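Local structure of PA14 domain-containing protein (Clostridium clariflavum, 6QDI) at residues A[57-62]-A[124-129]; A[206-211]-A[250-255]. The protein probably senses plant-biomass polysaccharides outside the cell through its tandem calcium-binding PA14 domains, as part of a membrane-bound RsgI-type anti-sigma factor. One frame throughout, in Å; residues are numbered along the deposited sequence.

Contact 1. Residues A[57-62]-A[124-129]; sequences YSEEYT and SSASTV
CG of E59 lies anti to its carbonyl carbon (chi1 -69°) and the chain runs on extended, which carries the carboxylate to S125 and S127 in the type I beta-turn S125-T128. Main-chain bonds between S125 and T128, one in each direction, close this turn. OE1 of E59 accepts from OG of S125 at 2.7 Å, nearly in line with its C-O bond. The same OE1 takes the backbone N of S127 at 2.9 Å on the syn side. OE2 of E59 receives OG of S127 at 2.6 Å through its syn lone pair. This three-point grip fixes the rotation of the carboxylate and ties down the turn.

Two tyrosines flank it by CH-pi contacts. CB of S127 sits 3.5 Å from the Y57 ring centroid, almost on the ring normal, while OG1 of T128 lies at the edge of that ring. CB of S125 stands over the Y61 ring in the same way. Beyond the turn, T62 and S124 form an antiparallel hydrogen-bonded pair, and OG of S124 bonds to OH of Y64.

The contact thus closes one end of the pairing between strands 59-68 and 117-125 in the first PA14 domain, with strand 93-98 bonded to E59 and Y61 through L98 and I96.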
loop_
_atom_site.group_PDB
_atom_site.type_symbol
_atom_site.label_atom_id
_atom_site.label_comp_id
_atom_site.label_asym_id
_atom_site.label_seq_id
_atom_site.Cartn_x
_atom_site.Cartn_y
_atom_site.Cartn_z
ATOM N N TYR A 57 -5.744 -7.330 34.127
ATOM C CA TYR A 57 -5.979 -6.521 35.327
ATOM C C TYR A 57 -6.785 -5.269 35.051
ATOM O O TYR A 57 -6.775 -4.756 33.914
ATOM C CB TYR A 57 -4.638 -6.129 35.964
ATOM C CG TYR A 57 -3.695 -7.323 36.154
ATOM C CD1 TYR A 57 -3.886 -8.225 37.178
ATOM C CD2 TYR A 57 -2.615 -7.535 35.282
ATOM C CE1 TYR A 57 -3.037 -9.323 37.343
ATOM C CE2 TYR A 57 -1.763 -8.620 35.429
ATOM C CZ TYR A 57 -1.969 -9.507 36.451
ATOM O OH TYR A 57 -1.118 -10.577 36.614
ATOM N N SER A 58 -7.492 -4.786 36.083
ATOM C CA SER A 58 -8.179 -3.481 36.086
ATOM C C SER A 58 -7.228 -2.374 36.536
ATOM O O SER A 58 -7.138 -2.019 37.702
ATOM C CB SER A 58 -9.471 -3.518 36.916
ATOM O OG SER A 58 -10.364 -4.454 36.350
ATOM N N GLU A 59 -6.425 -1.909 35.570
ATOM C CA GLU A 59 -5.281 -1.049 35.834
ATOM C C GLU A 59 -5.044 -0.122 34.651
ATOM O O GLU A 59 -5.552 -0.358 33.536
ATOM C CB GLU A 59 -4.015 -1.918 36.088
ATOM C CG GLU A 59 -4.080 -2.693 37.388
ATOM C CD GLU A 59 -2.867 -3.560 37.692
ATOM O OE1 GLU A 59 -1.995 -3.732 36.815
ATOM O OE2 GLU A 59 -2.826 -4.109 38.824
ATOM N N GLU A 60 -4.306 0.955 34.914
ATOM C CA GLU A 60 -3.756 1.800 33.839
ATOM C C GLU A 60 -2.632 1.033 33.151
ATOM O O GLU A 60 -1.587 0.754 33.758
ATOM C CB GLU A 60 -3.248 3.142 34.350
ATOM C CG GLU A 60 -2.921 4.070 33.204
ATOM C CD GLU A 60 -2.486 5.445 33.630
ATOM O OE1 GLU A 60 -1.618 5.538 34.527
ATOM O OE2 GLU A 60 -2.953 6.436 33.016
ATOM N N TYR A 61 -2.833 0.775 31.855
ATOM C CA TYR A 61 -1.814 0.127 31.017
ATOM C C TYR A 61 -1.019 1.158 30.266
ATOM O O TYR A 61 -1.548 2.195 29.842
ATOM C CB TYR A 61 -2.472 -0.838 30.029
ATOM C CG TYR A 61 -2.754 -2.182 30.646
ATOM C CD1 TYR A 61 -3.855 -2.369 31.488
ATOM C CD2 TYR A 61 -1.906 -3.255 30.447
ATOM C CE1 TYR A 61 -4.099 -3.587 32.084
ATOM C CE2 TYR A 61 -2.157 -4.487 31.049
ATOM C CZ TYR A 61 -3.261 -4.655 31.861
ATOM O OH TYR A 61 -3.558 -5.863 32.461
ATOM N N THR A 62 0.281 0.886 30.144
ATOM C CA THR A 62 1.148 1.596 29.210
ATOM C C THR A 62 1.458 0.689 28.046
ATOM O O THR A 62 1.776 -0.489 28.263
ATOM C CB THR A 62 2.463 2.024 29.877
ATOM O OG1 THR A 62 2.155 2.848 31.004
ATOM C CG2 THR A 62 3.336 2.820 28.922
ATOM N N SER A 124 2.802 -2.704 29.821
ATOM C CA SER A 124 3.047 -2.883 31.247
ATOM C C SER A 124 1.850 -2.292 32.011
ATOM O O SER A 124 1.057 -1.490 31.504
ATOM C CB SER A 124 4.335 -2.204 31.688
ATOM O OG SER A 124 4.230 -0.795 31.658
ATOM N N SER A 125 1.759 -2.693 33.266
ATOM C CA SER A 125 0.845 -2.079 34.228
ATOM C C SER A 125 1.404 -2.359 35.613
ATOM O O SER A 125 2.437 -3.030 35.744
ATOM C CB SER A 125 -0.550 -2.653 34.052
ATOM O OG SER A 125 -0.686 -3.995 34.509
ATOM N N ALA A 126 0.716 -1.932 36.657
ATOM C CA ALA A 126 1.201 -2.221 38.021
ATOM C C ALA A 126 1.463 -3.687 38.230
ATOM O O ALA A 126 2.504 -4.053 38.841
ATOM C CB ALA A 126 0.221 -1.703 39.032
ATOM N N SER A 127 0.599 -4.547 37.708
ATOM C CA SER A 127 0.731 -5.993 37.874
ATOM C C SER A 127 1.275 -6.739 36.656
ATOM O O SER A 127 1.425 -7.960 36.688
ATOM C CB SER A 127 -0.631 -6.582 38.247
ATOM O OG SER A 127 -1.140 -5.960 39.424
ATOM N N THR A 128 1.519 -6.017 35.554
ATOM C CA THR A 128 2.039 -6.608 34.313
ATOM C C THR A 128 3.463 -6.140 34.100
ATOM O O THR A 128 3.694 -4.958 33.757
ATOM C CB THR A 128 1.207 -6.188 33.096
ATOM O OG1 THR A 128 -0.171 -6.465 33.351
ATOM C CG2 THR A 128 1.653 -6.923 31.825
ATOM N N VAL A 129 4.437 -7.035 34.297
ATOM C CA VAL A 129 5.812 -6.699 33.997
ATOM C C VAL A 129 5.922 -6.410 32.490
ATOM O O VAL A 129 5.335 -7.111 31.663
ATOM C CB VAL A 129 6.744 -7.853 34.423
ATOM C CG1 VAL A 129 8.176 -7.590 33.981
ATOM C CG2 VAL A 129 6.672 -8.062 35.942
HETATM O O HOH W 1 1.490 -9.702 38.764
HETATM O O HOH W 2 -1.056 0.345 36.388
#

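Contact 2. Residues A[206-211]-A[250-255]; sequences IQVPYD and ISLKAG
Three hydrogen bonds join 206-211 to 250-255, where the loop after strand 198-207 meets the turn after strand 242-252 in the second PA14 domain. Each uses a backbone group of A254 or G255. The purely main-chain one runs from N of G255 to O of V208, 2.8 Å long and nearly straight. The side chain of Q207, extended with CG anti to its own N (chi1 -167°), sends NE2 to O of G255 at 2.9 Å; the acceptor lies close to the amide plane of Q207, whereas the donor is tilted 33° from the carbonyl plane of G255. At the other end, OD1 of D211 receives N of A254 at 2.7 Å, almost on the line of its C-O bond.

Weaker polar contacts reinforce these bonds. CA of A254 lies 3.5 Å from O of V208, and CA of D211 makes a similar CA-H...O contact with O of L252. CB of V208 comes within 3.3 Å of O of K253. The charged ends of D211 and K253 do not touch; a water bridges them, donating to OD2 of D211 and accepting from NZ of K253.

Apolar packing comes from V208, whose CG2 meets CD1 of L252 at 3.8 Å, the two side chains crossing at about a right angle. Y214 and V258 touch V208 as well, continuing this buried side.

The chemistry implies a type II beta-turn, K253-Q256, held by its main-chain groups: Q207 and D211 grip either end of A254-G255. Glycine fits the third position, where a side chain would be jammed against the preceding carbonyl O. The buried V208 and L252 pack on the inner side, while D211, K253, A254 and G255 are exposed.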
loop_
_atom_site.group_PDB
_atom_site.type_symbol
_atom_site.label_atom_id
_atom_site.label_comp_id
_atom_site.label_asym_id
_atom_site.label_seq_id
_atom_site.Cartn_x
_atom_site.Cartn_y
_atom_site.Cartn_z
ATOM N N ILE A 206 -5.970 -2.555 -22.158
ATOM C CA ILE A 206 -7.088 -2.643 -21.238
ATOM C C ILE A 206 -8.252 -3.239 -22.022
ATOM O O ILE A 206 -8.617 -2.712 -23.072
ATOM C CB ILE A 206 -7.455 -1.241 -20.708
ATOM C CG1 ILE A 206 -6.252 -0.563 -20.046
ATOM C CG2 ILE A 206 -8.648 -1.328 -19.747
ATOM C CD1 ILE A 206 -6.405 0.902 -19.756
ATOM N N GLN A 207 -8.803 -4.347 -21.529
ATOM C CA GLN A 207 -9.940 -4.942 -22.201
ATOM C C GLN A 207 -11.188 -4.572 -21.436
ATOM O O GLN A 207 -11.302 -4.848 -20.238
ATOM C CB GLN A 207 -9.765 -6.450 -22.400
ATOM C CG GLN A 207 -10.815 -6.983 -23.397
ATOM C CD GLN A 207 -10.394 -8.281 -24.086
ATOM O OE1 GLN A 207 -9.570 -9.030 -23.544
ATOM N NE2 GLN A 207 -10.904 -8.521 -25.278
ATOM N N VAL A 208 -12.126 -3.966 -22.133
ATOM C CA VAL A 208 -13.253 -3.274 -21.532
ATOM C C VAL A 208 -14.305 -4.275 -21.071
ATOM O O VAL A 208 -14.709 -5.143 -21.818
ATOM C CB VAL A 208 -13.840 -2.293 -22.550
ATOM C CG1 VAL A 208 -15.144 -1.669 -22.079
ATOM C CG2 VAL A 208 -12.796 -1.240 -22.894
ATOM N N PRO A 209 -14.799 -4.158 -19.820
ATOM C CA PRO A 209 -15.720 -5.179 -19.325
ATOM C C PRO A 209 -17.171 -4.993 -19.738
ATOM O O PRO A 209 -17.884 -5.988 -19.851
ATOM C CB PRO A 209 -15.585 -5.058 -17.808
ATOM C CG PRO A 209 -15.143 -3.625 -17.578
ATOM C CD PRO A 209 -14.240 -3.332 -18.731
ATOM N N TYR A 210 -17.601 -3.761 -19.926
ATOM C CA TYR A 210 -19.027 -3.389 -20.093
ATOM C C TYR A 210 -19.188 -2.333 -21.144
ATOM O O TYR A 210 -18.363 -1.420 -21.235
ATOM C CB TYR A 210 -19.615 -2.842 -18.758
ATOM C CG TYR A 210 -19.333 -3.687 -17.538
ATOM C CD1 TYR A 210 -19.798 -4.995 -17.444
ATOM C CD2 TYR A 210 -18.610 -3.179 -16.477
ATOM C CE1 TYR A 210 -19.506 -5.792 -16.332
ATOM C CE2 TYR A 210 -18.339 -3.969 -15.371
ATOM C CZ TYR A 210 -18.782 -5.272 -15.308
ATOM O OH TYR A 210 -18.455 -6.024 -14.206
ATOM N N ASP A 211 -20.259 -2.405 -21.937
ATOM C CA ASP A 211 -20.539 -1.330 -22.846
ATOM C C ASP A 211 -20.915 -0.032 -22.068
ATOM O O ASP A 211 -21.767 -0.059 -21.197
ATOM C CB ASP A 211 -21.776 -1.638 -23.723
ATOM C CG ASP A 211 -21.628 -2.653 -24.770
ATOM O OD1 ASP A 211 -20.544 -3.215 -24.994
ATOM O OD2 ASP A 211 -22.662 -2.888 -25.437
ATOM N N ILE A 250 -15.021 8.441 -22.849
ATOM C CA ILE A 250 -14.794 7.697 -24.062
ATOM C C ILE A 250 -15.814 6.559 -24.077
ATOM O O ILE A 250 -15.938 5.814 -23.099
ATOM C CB ILE A 250 -13.365 7.119 -24.106
ATOM C CG1 ILE A 250 -12.308 8.225 -23.939
ATOM C CG2 ILE A 250 -13.189 6.356 -25.416
ATOM C CD1 ILE A 250 -10.913 7.704 -23.683
ATOM N N SER A 251 -16.547 6.470 -25.184
ATOM C CA SER A 251 -17.510 5.385 -25.382
ATOM C C SER A 251 -16.793 4.114 -25.819
ATOM O O SER A 251 -16.071 4.126 -26.830
ATOM C CB SER A 251 -18.552 5.772 -26.420
ATOM O OG SER A 251 -19.435 4.711 -26.679
ATOM N N LEU A 252 -16.981 3.043 -25.058
ATOM C CA LEU A 252 -16.247 1.797 -25.284
ATOM C C LEU A 252 -17.236 0.641 -25.259
ATOM O O LEU A 252 -18.358 0.733 -24.728
ATOM C CB LEU A 252 -15.171 1.622 -24.208
ATOM C CG LEU A 252 -14.074 2.687 -24.191
ATOM C CD1 LEU A 252 -13.213 2.542 -22.939
ATOM C CD2 LEU A 252 -13.238 2.654 -25.458
ATOM N N LYS A 253 -16.810 -0.459 -25.857
ATOM C CA LYS A 253 -17.617 -1.673 -25.939
ATOM C C LYS A 253 -17.017 -2.807 -25.161
ATOM O O LYS A 253 -15.791 -2.956 -25.115
ATOM C CB LYS A 253 -17.799 -2.114 -27.391
ATOM C CG LYS A 253 -18.428 -1.039 -28.251
ATOM C CD LYS A 253 -19.813 -0.663 -27.763
ATOM C CE LYS A 253 -20.479 0.286 -28.737
ATOM N NZ LYS A 253 -21.662 0.948 -28.128
ATOM N N ALA A 254 -17.865 -3.639 -24.610
ATOM C CA ALA A 254 -17.410 -4.849 -23.964
ATOM C C ALA A 254 -16.489 -5.627 -24.908
ATOM O O ALA A 254 -16.833 -5.866 -26.064
ATOM C CB ALA A 254 -18.567 -5.702 -23.515
ATOM N N GLY A 255 -15.341 -6.050 -24.387
ATOM C CA GLY A 255 -14.362 -6.799 -25.197
ATOM C C GLY A 255 -13.422 -5.952 -25.995
ATOM O O GLY A 255 -12.465 -6.461 -26.548
HETATM O O HOH W 3 -23.252 -1.430 -27.739
#

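Overall arrangement
The two contacts belong to different PA14 domains and share no strand: contact 1 lies in the first, contact 2 in the second, on opposite sides of the chain's centre with their own centres about 59 Å apart. Both are remote from the calcium sites. Contact 1 is a surface contact where a sheet pairing runs out into a turn, and its chemistry is mainly a carboxylate caught by hydroxyls and an N-H, with tyrosine faces alongside. Contact 2, partly buried, links the loop joining strands 198-207 and 212-220 to the turn after strand 242-252; side chains of Q207 and D211 and one main-chain bond hold that turn's backbone, and an aliphatic pair is added that contact 1 lacks.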